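PDB 5FOC: leucyl-trna synthetase from Plasmodium falciparum, which probably charges tRNA(Leu) with leucine at the expense of ATP and hydrolyses mischarged tRNA in its editing domain, the part studied here. Local coordinates for residues 241-246 and 318-323; 235-240 and 290-295; 12-17 and 120-125. The protein carries 2 engineered substitutions. One frame throughout, in Å; residues are numbered along the deposited sequence.

Overall arrangement
The three contacts lie within the editing domain inserted in this class I synthetase, and all involve its main mixed sheet. Contact 3 comes first along the chain and lies deepest, pairing strands 7-15 and 120-127. Contacts 1 and 2 interleave in sequence on strand 238-242: loop 290-295 packs beside its start, loop 318-323 on the turn after its end. Their centres are about 18 Å apart, and Leu241 packs on Leu290. Contact 2 lies about 15 Å from contact 3, centre to centre, meeting it through Ile240 and Phe123; contacts 1 and 3 do not touch. Contact 3 thus builds the sheet core, and contacts 1 and 2 fasten loops to opposite ends of one of its strands.

Contact 1. Residues 241-246 and 318-323; sequences LPMTTI and SSYKDV
Tyr320 plugs into the turn formed by Met243 to Ile246, a mixed polar and apolar contact that docks the loop between helices 307-314 and 325-339 onto the end of strand 238-242. Both partners are type I beta turns, the second running from Ser319 to Asp322. The phenol crosses the side chain of Thr244 at about a right angle, and its OH lies 2.6 Å from Thr244 OG1 in a short hydroxyl-hydroxyl hydrogen bond. With chi1 at 60°, Thr244 lodges OG1 between its own backbone N and carbonyl carbon, facing the phenol oxygen. Thr245 OG1 approaches the ring at its edge, 3.6 Å from CD2, while the Met243 and Tyr320 side chains run past each other in opposite directions, Met243 CG 4.0 Å from Tyr320 CE2. Lys321 CG lies over the centre of one ring face and also touches Thr245 CG2. Helix 263-274 adds Ala267 and Cys268 around the same tyrosine. One water joins Tyr320 OH to Pro242 O; another links Thr245 OG1 with Tyr320 O. The buried Tyr320 hydroxyl is thus held by the Thr244 hydroxyl and by a water that donates to Pro242 O, so side chain and solvent together tie it to segment 241-246.

Contact 2. Residues 235-240 and 290-295; sequences IKNLYI and LKNNSE
Asn292 and Asn237 exchange two hydrogen bonds of unequal quality. The stronger runs from Asn292 ND2 to the backbone oxygen Asn237 O, 2.8 Å long but bent, with an N-H...O angle of 133°; the donor arrives above the carbonyl plane instead of along a lone pair. In the other, Asn237 ND2 reaches Asn292 OD1 at 3.0 Å, a weak bond. The two side chains come from opposite directions with their amide planes 53° apart, so they do not form a flat amide pair. Asn237 can reach across because its CG sits between its backbone N and carbonyl carbon (chi1 64°), which brings the amide back toward the 290-295 loop.

Asn292 ND2 also donates to Asn137 O, and Asn292 N bonds to Tyr138 OH. The loop is thereby tied both to the approach to strand 238-242 and to the neighbouring strand 138-141, which runs parallel to it in the mixed sheet of the editing domain.

Van der Waals contacts flank these bonds. Tyr239 places CD2 3.9 Å from Asn292 ND2, its ring inclined only modestly to the amide plane, and Asn237 O rests over one face of that ring, toward the rim. At the outer end Ile235 CD1 packs on Asn292 CB at 3.8 Å and on Asn293 O at 3.7 Å.

Contact 3. Residues 12-17 and 120-125; sequences KIFVSN and KVIFLG
Phe123 receives Val15 at the edge of its ring: CG2, one of the two valine methyls, meets that edge in plane, 3.5 Å from CE1 of Phe123, and Phe223 adds an edge-to-face contact between rings. Phe14, on the other face of the sheet, is met obliquely by Ile122 CD1 and by the aliphatic chain of Lys120, whose CD comes within 3.7 Å of CE1 of Phe14, while the ring of Tyr229 also meets it. These residues belong to an antiparallel pair in the mixed sheet at the core of the editing domain, strands 7-15 and 120-127. The directions of segments 12-15 and 120-125 are 140° apart, a marked twist away from strict antiparallel.

Ile13 and Phe123 form the hydrogen-bonded pair, with Ile13 N to Phe123 O at 2.9 Å and Phe123 N to Ile13 O at 2.8 Å. The flanking pairs, Lys12 with Leu124 and Phe14 with Ile122, are non-hydrogen-bonded. Phe14 and Ile122 lie side by side and point the same way, CE1 and CD1 3.6 Å apart. With chi1 at -64°, Ile122 sends CG1 beside its backbone N toward Phe14 and CG2 toward Lys12, 3.7 Å from Lys12 CB. The extended Lys12 chain carries NZ away to a salt bridge with Asp154 and a hydrogen bond to Leu367 O. On the opposite face, beside Phe123, Val15 and Val121 pack against Phe21 of helix 18-35.

The strands diverge beyond Phe14: Val15 N still reaches Val121 O at 3.1 Å, but in the other direction a water accepts from Val121 N at 3.0 Å and donates weakly to Val15 O.

Contact 1. Residues 241-246 and 318-323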
ATOM      1  N   LEU A 241      -0.305  -4.343  -8.296  1.00 20.02           N
ATOM      2  CA  LEU A 241      -0.312  -3.912  -9.660  1.00 18.85           C
ATOM      3  C   LEU A 241       0.448  -2.591  -9.842  1.00 20.07           C
ATOM      4  O   LEU A 241       0.519  -1.845  -8.886  1.00 21.03           O
ATOM      5  CB  LEU A 241      -1.733  -3.707 -10.151  1.00 20.00           C
ATOM      6  CG  LEU A 241      -2.732  -4.864 -10.195  1.00 18.49           C
ATOM      7  CD1 LEU A 241      -4.044  -4.368 -10.760  1.00 23.23           C
ATOM      8  CD2 LEU A 241      -2.178  -5.962 -11.070  1.00 21.24           C
ATOM      9  N   PRO A 242       0.994  -2.352 -11.022  1.00 18.34           N
ATOM     10  CA  PRO A 242       1.768  -1.122 -11.250  1.00 19.35           C
ATOM     11  C   PRO A 242       0.908   0.091 -11.601  1.00 21.23           C
ATOM     12  O   PRO A 242       0.045   0.021 -12.444  1.00 22.30           O
ATOM     13  CB  PRO A 242       2.666  -1.498 -12.405  1.00 22.35           C
ATOM     14  CG  PRO A 242       1.823  -2.434 -13.211  1.00 22.31           C
ATOM     15  CD  PRO A 242       1.078  -3.261 -12.190  1.00 21.49           C
ATOM     16  N   MET A 243       1.210   1.223 -10.931  1.00 20.02           N
ATOM     17  CA  MET A 243       0.552   2.501 -11.222  1.00 21.10           C
ATOM     18  C   MET A 243       1.662   3.538 -11.261  1.00 21.36           C
ATOM     19  O   MET A 243       2.212   3.900 -10.224  1.00 23.58           O
ATOM     20  CB  MET A 243      -0.496   2.794 -10.179  1.00 19.83           C
ATOM     21  CG  MET A 243      -1.198   4.161 -10.333  1.00 21.08           C
ATOM     22  SD  MET A 243      -2.366   4.533  -8.995  1.00 26.19           S
ATOM     23  CE  MET A 243      -3.954   4.315  -9.763  1.00 30.36           C
ATOM     24  N   THR A 244       2.035   3.954 -12.481  1.00 23.28           N
ATOM     25  CA  THR A 244       3.177   4.874 -12.677  1.00 22.06           C
ATOM     26  C   THR A 244       2.897   6.292 -12.261  1.00 24.34           C
ATOM     27  O   THR A 244       3.837   7.073 -12.197  1.00 26.97           O
ATOM     28  CB  THR A 244       3.664   4.892 -14.136  1.00 24.40           C
ATOM     29  OG1 THR A 244       2.605   5.328 -15.020  1.00 27.72           O
ATOM     30  CG2 THR A 244       4.149   3.512 -14.502  1.00 25.19           C
ATOM     31  N   THR A 245       1.635   6.621 -11.993  1.00 23.34           N
ATOM     32  CA  THR A 245       1.233   8.018 -11.637  1.00 21.82           C
ATOM     33  C   THR A 245       1.347   8.254 -10.141  1.00 22.63           C
ATOM     34  O   THR A 245       1.179   9.375  -9.689  1.00 27.54           O
ATOM     35  CB  THR A 245      -0.224   8.275 -12.030  1.00 24.84           C
ATOM     36  OG1 THR A 245      -1.029   7.169 -11.541  1.00 27.07           O
ATOM     37  CG2 THR A 245      -0.351   8.367 -13.509  1.00 29.28           C
ATOM     38  N   ILE A 246       1.607   7.220  -9.348  1.00 22.95           N
ATOM     39  CA  ILE A 246       1.864   7.396  -7.908  1.00 19.40           C
ATOM     40  C   ILE A 246       3.041   8.377  -7.709  1.00 21.22           C
ATOM     41  O   ILE A 246       4.124   8.173  -8.239  1.00 22.71           O
ATOM     42  CB  ILE A 246       2.152   6.053  -7.206  1.00 20.36           C
ATOM     43  CG1 ILE A 246       0.840   5.312  -7.124  1.00 19.05           C
ATOM     44  CG2 ILE A 246       2.775   6.263  -5.835  1.00 21.55           C
ATOM     45  CD1 ILE A 246       1.044   3.863  -6.718  1.00 18.54           C
ATOM     46  N   SER A 318      -9.426   8.968 -20.820  1.00 30.99           N
ATOM     47  CA  SER A 318      -8.782   8.209 -21.894  1.00 32.65           C
ATOM     48  C   SER A 318      -7.811   7.150 -21.433  1.00 29.53           C
ATOM     49  O   SER A 318      -7.589   6.201 -22.162  1.00 32.78           O
ATOM     50  CB  SER A 318      -8.104   9.162 -22.869  1.00 34.39           C
ATOM     51  OG  SER A 318      -9.119   9.960 -23.438  1.00 35.55           O
ATOM     52  N   SER A 319      -7.244   7.334 -20.241  1.00 27.92           N
ATOM     53  CA  SER A 319      -6.255   6.460 -19.652  1.00 28.99           C
ATOM     54  C   SER A 319      -6.037   6.902 -18.197  1.00 25.06           C
ATOM     55  O   SER A 319      -6.530   7.972 -17.762  1.00 27.92           O
ATOM     56  CB  SER A 319      -4.919   6.533 -20.387  1.00 25.88           C
ATOM     57  OG  SER A 319      -4.252   7.761 -20.040  1.00 26.29           O
ATOM     58  N   TYR A 320      -5.268   6.107 -17.448  1.00 26.65           N
ATOM     59  CA  TYR A 320      -5.001   6.440 -16.049  1.00 21.25           C
ATOM     60  C   TYR A 320      -3.988   7.567 -15.946  1.00 23.29           C
ATOM     61  O   TYR A 320      -3.758   8.070 -14.865  1.00 25.55           O
ATOM     62  CB  TYR A 320      -4.615   5.221 -15.201  1.00 22.66           C
ATOM     63  CG  TYR A 320      -3.168   4.777 -15.234  1.00 22.26           C
ATOM     64  CD1 TYR A 320      -2.709   3.801 -16.138  1.00 25.93           C
ATOM     65  CD2 TYR A 320      -2.281   5.219 -14.269  1.00 23.59           C
ATOM     66  CE1 TYR A 320      -1.382   3.397 -16.138  1.00 25.93           C
ATOM     67  CE2 TYR A 320      -0.973   4.829 -14.251  1.00 22.84           C
ATOM     68  CZ  TYR A 320      -0.521   3.887 -15.175  1.00 23.68           C
ATOM     69  OH  TYR A 320       0.808   3.513 -15.120  1.00 30.31           O
ATOM     70  N   LYS A 321      -3.375   7.920 -17.069  1.00 25.33           N
ATOM     71  CA  LYS A 321      -2.467   9.068 -17.147  1.00 25.69           C
ATOM     72  C   LYS A 321      -3.071  10.305 -17.810  1.00 24.19           C
ATOM     73  O   LYS A 321      -2.359  11.297 -18.029  1.00 30.30           O
ATOM     74  CB  LYS A 321      -1.204   8.636 -17.895  1.00 29.00           C
ATOM     75  CG  LYS A 321      -0.432   7.539 -17.162  1.00 31.90           C
ATOM     76  CD  LYS A 321       0.540   6.784 -18.059  1.00 35.01           C
ATOM     77  CE  LYS A 321      -0.196   5.768 -18.903  1.00 38.80           C
ATOM     78  NZ  LYS A 321       0.771   4.974 -19.695  1.00 40.78           N
ATOM     79  N   ASP A 322      -4.376  10.293 -18.055  1.00 24.73           N
ATOM     80  CA  ASP A 322      -5.131  11.470 -18.546  1.00 25.01           C
ATOM     81  C   ASP A 322      -4.929  12.662 -17.592  1.00 25.66           C
ATOM     82  O   ASP A 322      -5.143  12.548 -16.389  1.00 29.72           O
ATOM     83  CB  ASP A 322      -6.615  11.074 -18.651  1.00 28.36           C
ATOM     84  CG  ASP A 322      -7.450  12.033 -19.477  1.00 26.80           C
ATOM     85  OD1 ASP A 322      -7.288  13.274 -19.320  1.00 29.70           O
ATOM     86  OD2 ASP A 322      -8.303  11.550 -20.269  1.00 30.42           O
ATOM     87  N   VAL A 323      -4.524  13.815 -18.136  1.00 26.28           N
ATOM     88  CA  VAL A 323      -4.323  15.032 -17.330  1.00 26.62           C
ATOM     89  C   VAL A 323      -5.564  15.513 -16.595  1.00 31.28           C
ATOM     90  O   VAL A 323      -5.451  16.248 -15.600  1.00 34.00           O
ATOM     91  CB  VAL A 323      -3.771  16.211 -18.180  1.00 31.37           C
ATOM     92  CG1 VAL A 323      -2.410  15.872 -18.748  1.00 32.07           C
ATOM     93  CG2 VAL A 323      -4.764  16.681 -19.250  1.00 32.80           C
TER
HETATM   94  O   HOH W   1       0.970   0.893 -15.237  1.00 31.30           O
HETATM   95  O   HOH W   2      -3.713   7.772 -11.986  1.00 32.80           O

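Contact 2. Residues 235-240 and 290-295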
ATOM      1  N   ILE A 235     -12.396  -9.406  -0.104  1.00 19.17           N
ATOM      2  CA  ILE A 235     -11.526 -10.471  -0.678  1.00 18.88           C
ATOM      3  C   ILE A 235     -10.104 -10.353  -0.181  1.00 20.55           C
ATOM      4  O   ILE A 235      -9.645  -9.249   0.252  1.00 24.10           O
ATOM      5  CB  ILE A 235     -11.555 -10.493  -2.224  1.00 20.55           C
ATOM      6  CG1 ILE A 235     -10.962  -9.222  -2.857  1.00 22.86           C
ATOM      7  CG2 ILE A 235     -12.963 -10.725  -2.703  1.00 25.00           C
ATOM      8  CD1 ILE A 235     -11.038  -9.152  -4.358  1.00 22.17           C
ATOM      9  N   LYS A 236      -9.361 -11.438  -0.244  1.00 22.70           N
ATOM     10  CA  LYS A 236      -8.008 -11.501   0.320  1.00 24.80           C
ATOM     11  C   LYS A 236      -6.894 -11.800  -0.724  1.00 21.44           C
ATOM     12  O   LYS A 236      -5.759 -12.096  -0.349  1.00 24.67           O
ATOM     13  CB  LYS A 236      -7.954 -12.516   1.498  1.00 25.09           C
ATOM     14  CG  LYS A 236      -9.001 -12.339   2.589  1.00 21.67           C
ATOM     15  CD  LYS A 236      -8.946 -10.934   3.275  1.00 22.25           C
ATOM     16  CE  LYS A 236     -10.026 -10.813   4.369  1.00 20.90           C
ATOM     17  NZ  LYS A 236     -10.026  -9.484   4.996  1.00 20.92           N
ATOM     18  N   ASN A 237      -7.210 -11.694  -2.006  1.00 19.96           N
ATOM     19  CA  ASN A 237      -6.223 -11.885  -3.061  1.00 19.13           C
ATOM     20  C   ASN A 237      -5.894 -10.602  -3.804  1.00 20.51           C
ATOM     21  O   ASN A 237      -6.077 -10.473  -5.010  1.00 22.89           O
ATOM     22  CB  ASN A 237      -6.661 -13.004  -4.041  1.00 22.27           C
ATOM     23  CG  ASN A 237      -7.913 -12.672  -4.801  1.00 23.05           C
ATOM     24  OD1 ASN A 237      -8.841 -12.122  -4.229  1.00 28.71           O
ATOM     25  ND2 ASN A 237      -7.999 -13.081  -6.081  1.00 26.42           N
ATOM     26  N   LEU A 238      -5.368  -9.645  -3.039  1.00 19.22           N
ATOM     27  CA  LEU A 238      -5.157  -8.321  -3.574  1.00 18.55           C
ATOM     28  C   LEU A 238      -3.781  -8.221  -4.191  1.00 19.91           C
ATOM     29  O   LEU A 238      -2.773  -7.910  -3.514  1.00 22.30           O
ATOM     30  CB  LEU A 238      -5.300  -7.319  -2.425  1.00 17.67           C
ATOM     31  CG  LEU A 238      -6.478  -7.496  -1.501  1.00 19.30           C
ATOM     32  CD1 LEU A 238      -6.505  -6.364  -0.425  1.00 19.85           C
ATOM     33  CD2 LEU A 238      -7.763  -7.481  -2.263  1.00 24.32           C
ATOM     34  N   TYR A 239      -3.704  -8.514  -5.471  1.00 20.43           N
ATOM     35  CA  TYR A 239      -2.419  -8.580  -6.121  1.00 18.90           C
ATOM     36  C   TYR A 239      -1.861  -7.170  -6.198  1.00 19.96           C
ATOM     37  O   TYR A 239      -2.645  -6.203  -6.391  1.00 20.74           O
ATOM     38  CB  TYR A 239      -2.535  -9.224  -7.494  1.00 19.44           C
ATOM     39  CG  TYR A 239      -3.098 -10.633  -7.375  1.00 20.30           C
ATOM     40  CD1 TYR A 239      -2.399 -11.620  -6.723  1.00 24.06           C
ATOM     41  CD2 TYR A 239      -4.364 -10.909  -7.839  1.00 21.70           C
ATOM     42  CE1 TYR A 239      -2.969 -12.898  -6.597  1.00 23.59           C
ATOM     43  CE2 TYR A 239      -4.913 -12.200  -7.742  1.00 22.82           C
ATOM     44  CZ  TYR A 239      -4.207 -13.140  -7.074  1.00 24.43           C
ATOM     45  OH  TYR A 239      -4.771 -14.421  -6.982  1.00 33.89           O
ATOM     46  N   ILE A 240      -0.542  -7.107  -6.161  1.00 19.20           N
ATOM     47  CA  ILE A 240       0.156  -5.817  -6.393  1.00 18.76           C
ATOM     48  C   ILE A 240       0.177  -5.533  -7.889  1.00 19.92           C
ATOM     49  O   ILE A 240       0.708  -6.334  -8.680  1.00 21.42           O
ATOM     50  CB  ILE A 240       1.546  -5.764  -5.795  1.00 18.49           C
ATOM     51  CG1 ILE A 240       1.444  -5.890  -4.299  1.00 20.53           C
ATOM     52  CG2 ILE A 240       2.236  -4.434  -6.144  1.00 18.03           C
ATOM     53  CD1 ILE A 240       2.724  -5.927  -3.510  1.00 20.25           C
ATOM     54  N   LEU A 290      -6.292 -10.721 -13.033  1.00 23.66           N
ATOM     55  CA  LEU A 290      -6.799  -9.376 -13.321  1.00 25.51           C
ATOM     56  C   LEU A 290      -8.309  -9.285 -13.231  1.00 26.06           C
ATOM     57  O   LEU A 290      -8.875  -8.329 -13.693  1.00 31.70           O
ATOM     58  CB  LEU A 290      -6.351  -8.922 -14.694  1.00 24.36           C
ATOM     59  CG  LEU A 290      -4.878  -9.029 -14.972  1.00 26.04           C
ATOM     60  CD1 LEU A 290      -4.610  -8.567 -16.374  1.00 27.28           C
ATOM     61  CD2 LEU A 290      -4.076  -8.188 -14.015  1.00 24.88           C
ATOM     62  N   LYS A 291      -8.968 -10.283 -12.632  1.00 24.92           N
ATOM     63  CA  LYS A 291     -10.434 -10.327 -12.651  1.00 24.08           C
ATOM     64  C   LYS A 291     -11.093 -10.027 -11.302  1.00 25.97           C
ATOM     65  O   LYS A 291     -12.280 -10.336 -11.144  1.00 24.93           O
ATOM     66  CB  LYS A 291     -10.917 -11.667 -13.199  1.00 26.43           C
ATOM     67  CG  LYS A 291     -10.444 -11.947 -14.623  1.00 27.30           C
ATOM     68  CD  LYS A 291     -10.874 -13.348 -15.099  1.00 30.92           C
ATOM     69  CE  LYS A 291     -10.015 -13.860 -16.243  1.00 43.72           C
ATOM     70  NZ  LYS A 291      -9.829 -12.879 -17.350  1.00 55.31           N
ATOM     71  N   ASN A 292     -10.384  -9.381 -10.361  1.00 24.64           N
ATOM     72  CA  ASN A 292     -10.944  -9.238  -9.017  1.00 22.77           C
ATOM     73  C   ASN A 292     -11.995  -8.138  -9.077  1.00 22.65           C
ATOM     74  O   ASN A 292     -11.737  -7.041  -9.642  1.00 25.04           O
ATOM     75  CB  ASN A 292      -9.902  -8.813  -7.971  1.00 22.81           C
ATOM     76  CG  ASN A 292      -8.900  -9.870  -7.648  1.00 24.39           C
ATOM     77  OD1 ASN A 292      -9.098 -11.088  -8.022  1.00 25.60           O
ATOM     78  ND2 ASN A 292      -7.851  -9.511  -6.938  1.00 26.26           N
ATOM     79  N   ASN A 293     -13.142  -8.404  -8.469  1.00 21.09           N
ATOM     80  CA  ASN A 293     -14.240  -7.432  -8.305  0.50 18.97           C
ATOM     81  C   ASN A 293     -13.995  -6.571  -7.095  1.00 18.91           C
ATOM     82  O   ASN A 293     -13.540  -7.078  -6.063  1.00 20.94           O
ATOM     83  CB  ASN A 293     -15.575  -8.169  -8.068  0.50 22.14           C
ATOM     84  CG  ASN A 293     -16.781  -7.237  -8.090  0.50 23.21           C
ATOM     85  OD1 ASN A 293     -17.257  -6.850  -9.151  0.50 35.04           O
ATOM     86  ND2 ASN A 293     -17.254  -6.850  -6.921  0.50 26.25           N
ATOM     87  N   SER A 294     -14.335  -5.275  -7.215  1.00 21.51           N
ATOM     88  CA  SER A 294     -14.327  -4.315  -6.108  1.00 19.56           C
ATOM     89  C   SER A 294     -15.753  -4.017  -5.674  1.00 21.36           C
ATOM     90  O   SER A 294     -16.518  -3.516  -6.469  1.00 23.90           O
ATOM     91  CB  SER A 294     -13.697  -3.074  -6.640  1.00 18.72           C
ATOM     92  OG  SER A 294     -13.803  -2.015  -5.649  1.00 20.67           O
ATOM     93  N   GLU A 295     -16.120  -4.380  -4.446  1.00 21.15           N
ATOM     94  CA  GLU A 295     -17.458  -4.183  -3.961  1.00 21.52           C
ATOM     95  C   GLU A 295     -17.592  -2.666  -3.673  1.00 24.18           C
ATOM     96  O   GLU A 295     -16.840  -2.166  -2.892  1.00 22.32           O
ATOM     97  CB  GLU A 295     -17.699  -4.950  -2.679  1.00 25.05           C
ATOM     98  CG  GLU A 295     -19.127  -4.901  -2.183  1.00 30.05           C
ATOM     99  CD  GLU A 295     -20.070  -5.761  -2.988  1.00 31.88           C
ATOM    100  OE1 GLU A 295     -19.696  -6.925  -3.338  1.00 37.29           O
ATOM    101  OE2 GLU A 295     -21.181  -5.253  -3.279  1.00 40.57           O
TER

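Contact 3. Residues 12-17 and 120-125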
ATOM      1  N   LYS A  12      -2.671  -1.411   6.999  1.00 19.21           N
ATOM      2  CA  LYS A  12      -1.718  -2.536   6.977  1.00 18.17           C
ATOM      3  C   LYS A  12      -2.095  -3.510   5.880  1.00 17.20           C
ATOM      4  O   LYS A  12      -3.155  -4.074   5.923  1.00 20.47           O
ATOM      5  CB  LYS A  12      -1.668  -3.221   8.313  1.00 18.19           C
ATOM      6  CG  LYS A  12      -0.981  -2.383   9.383  1.00 19.82           C
ATOM      7  CD  LYS A  12      -1.150  -2.955  10.749  1.00 19.56           C
ATOM      8  CE  LYS A  12      -0.502  -2.169  11.861  1.00 23.18           C
ATOM      9  NZ  LYS A  12      -0.843  -2.800  13.143  1.00 26.58           N
ATOM     10  N   ILE A  13      -1.252  -3.585   4.879  1.00 18.10           N
ATOM     11  CA  ILE A  13      -1.479  -4.456   3.739  1.00 16.66           C
ATOM     12  C   ILE A  13      -0.478  -5.625   3.881  1.00 16.68           C
ATOM     13  O   ILE A  13       0.681  -5.515   3.569  1.00 20.52           O
ATOM     14  CB  ILE A  13      -1.344  -3.710   2.380  1.00 16.76           C
ATOM     15  CG1 ILE A  13      -2.424  -2.637   2.237  1.00 17.75           C
ATOM     16  CG2 ILE A  13      -1.457  -4.663   1.208  1.00 18.67           C
ATOM     17  CD1 ILE A  13      -2.274  -1.774   0.999  1.00 20.61           C
ATOM     18  N   PHE A  14      -1.005  -6.767   4.332  1.00 19.04           N
ATOM     19  CA  PHE A  14      -0.153  -7.892   4.668  1.00 18.32           C
ATOM     20  C   PHE A  14       0.150  -8.678   3.385  1.00 18.89           C
ATOM     21  O   PHE A  14      -0.675  -8.750   2.472  1.00 19.79           O
ATOM     22  CB  PHE A  14      -0.920  -8.836   5.612  1.00 19.14           C
ATOM     23  CG  PHE A  14      -1.246  -8.221   6.957  1.00 19.71           C
ATOM     24  CD1 PHE A  14      -0.322  -8.233   7.987  1.00 23.72           C
ATOM     25  CD2 PHE A  14      -2.470  -7.626   7.173  1.00 21.29           C
ATOM     26  CE1 PHE A  14      -0.618  -7.623   9.199  1.00 24.92           C
ATOM     27  CE2 PHE A  14      -2.774  -7.023   8.394  1.00 22.83           C
ATOM     28  CZ  PHE A  14      -1.845  -7.008   9.397  1.00 22.70           C
ATOM     29  N   VAL A  15       1.362  -9.214   3.336  1.00 18.79           N
ATOM     30  CA  VAL A  15       1.762 -10.146   2.272  1.00 19.58           C
ATOM     31  C   VAL A  15       1.312 -11.586   2.598  1.00 22.58           C
ATOM     32  O   VAL A  15       1.548 -12.072   3.685  1.00 24.08           O
ATOM     33  CB  VAL A  15       3.291 -10.099   2.095  1.00 19.14           C
ATOM     34  CG1 VAL A  15       3.825 -11.218   1.201  1.00 21.41           C
ATOM     35  CG2 VAL A  15       3.728  -8.713   1.583  1.00 22.96           C
ATOM     36  N   SER A  16       0.612 -12.180   1.629  1.00 22.09           N
ATOM     37  CA  SER A  16       0.122 -13.582   1.722  1.00 23.70           C
ATOM     38  C   SER A  16       1.282 -14.580   1.612  1.00 22.51           C
ATOM     39  O   SER A  16       1.448 -15.399   2.492  1.00 34.16           O
ATOM     40  CB  SER A  16      -0.950 -13.873   0.637  1.00 27.67           C
ATOM     41  OG  SER A  16      -1.961 -12.871   0.584  1.00 31.88           O
ATOM     42  N   ASN A  17       2.088 -14.468   0.570  1.00 20.60           N
ATOM     43  CA  ASN A  17       3.208 -15.423   0.370  1.00 22.14           C
ATOM     44  C   ASN A  17       4.530 -14.851   0.765  1.00 19.99           C
ATOM     45  O   ASN A  17       5.329 -14.398  -0.065  1.00 25.23           O
ATOM     46  CB  ASN A  17       3.258 -15.984  -1.053  1.00 31.81           C
ATOM     47  CG  ASN A  17       4.109 -17.294  -1.168  1.00 35.01           C
ATOM     48  OD1 ASN A  17       5.146 -17.502  -0.499  1.00 31.47           O
ATOM     49  ND2 ASN A  17       3.665 -18.173  -2.041  1.00 47.64           N
ATOM     50  N   LYS A 120       5.927  -9.869  10.731  1.00 22.27           N
ATOM     51  CA  LYS A 120       4.883  -9.725   9.722  1.00 24.26           C
ATOM     52  C   LYS A 120       5.423  -8.800   8.641  1.00 18.81           C
ATOM     53  O   LYS A 120       6.141  -7.841   8.943  1.00 25.92           O
ATOM     54  CB  LYS A 120       3.592  -9.170  10.309  1.00 26.68           C
ATOM     55  CG  LYS A 120       2.954 -10.004  11.394  1.00 32.98           C
ATOM     56  CD  LYS A 120       1.515  -9.570  11.590  1.00 42.77           C
ATOM     57  CE  LYS A 120       0.815 -10.224  12.772  1.00 48.86           C
ATOM     58  NZ  LYS A 120      -0.591  -9.716  12.816  1.00 53.72           N
ATOM     59  N   VAL A 121       5.113  -9.090   7.391  1.00 20.58           N
ATOM     60  CA  VAL A 121       5.558  -8.255   6.268  1.00 20.36           C
ATOM     61  C   VAL A 121       4.380  -7.435   5.802  1.00 21.76           C
ATOM     62  O   VAL A 121       3.374  -7.964   5.379  1.00 22.11           O
ATOM     63  CB  VAL A 121       6.136  -9.046   5.089  1.00 21.56           C
ATOM     64  CG1 VAL A 121       6.561  -8.092   3.975  1.00 24.11           C
ATOM     65  CG2 VAL A 121       7.272  -9.993   5.523  1.00 23.79           C
ATOM     66  N   ILE A 122       4.503  -6.080   5.895  1.00 19.09           N
ATOM     67  CA  ILE A 122       3.355  -5.245   5.723  1.00 19.01           C
ATOM     68  C   ILE A 122       3.709  -4.063   4.800  1.00 17.21           C
ATOM     69  O   ILE A 122       4.665  -3.307   5.138  1.00 19.81           O
ATOM     70  CB  ILE A 122       2.833  -4.691   7.077  1.00 19.60           C
ATOM     71  CG1 ILE A 122       2.340  -5.807   7.998  1.00 20.21           C
ATOM     72  CG2 ILE A 122       1.756  -3.611   6.869  1.00 21.60           C
ATOM     73  CD1 ILE A 122       2.145  -5.402   9.426  1.00 20.83           C
ATOM     74  N   PHE A 123       2.994  -3.928   3.688  1.00 18.13           N
ATOM     75  CA  PHE A 123       3.005  -2.701   2.857  1.00 15.25           C
ATOM     76  C   PHE A 123       2.108  -1.701   3.569  1.00 16.47           C
ATOM     77  O   PHE A 123       1.043  -1.961   4.005  1.00 17.91           O
ATOM     78  CB  PHE A 123       2.507  -2.981   1.424  1.00 17.61           C
ATOM     79  CG  PHE A 123       3.479  -3.730   0.559  1.00 17.37           C
ATOM     80  CD1 PHE A 123       3.624  -5.120   0.691  1.00 18.47           C
ATOM     81  CD2 PHE A 123       4.245  -3.094  -0.382  1.00 21.50           C
ATOM     82  CE1 PHE A 123       4.518  -5.796  -0.146  1.00 23.58           C
ATOM     83  CE2 PHE A 123       5.143  -3.754  -1.180  1.00 19.73           C
ATOM     84  CZ  PHE A 123       5.269  -5.127  -1.083  1.00 20.49           C
ATOM     85  N   LEU A 124       2.612  -0.427   3.649  1.00 19.45           N
ATOM     86  CA  LEU A 124       1.787   0.593   4.296  1.00 18.19           C
ATOM     87  C   LEU A 124       1.044   1.376   3.209  1.00 18.45           C
ATOM     88  O   LEU A 124       1.668   2.197   2.513  1.00 21.80           O
ATOM     89  CB  LEU A 124       2.668   1.507   5.138  1.00 20.30           C
ATOM     90  CG  LEU A 124       3.225   0.960   6.439  1.00 20.41           C
ATOM     91  CD1 LEU A 124       4.247   1.906   7.074  1.00 21.14           C
ATOM     92  CD2 LEU A 124       2.099   0.680   7.407  1.00 22.69           C
ATOM     93  N   GLY A 125      -0.249   1.048   3.026  1.00 20.60           N
ATOM     94  CA  GLY A 125      -1.090   1.582   1.983  1.00 20.55           C
ATOM     95  C   GLY A 125      -1.613   2.912   2.508  1.00 20.78           C
ATOM     96  O   GLY A 125      -1.978   2.962   3.644  1.00 28.45           O
TER
HETATM   97  O   HOH W   3       2.868 -10.922   6.617  1.00 49.22           O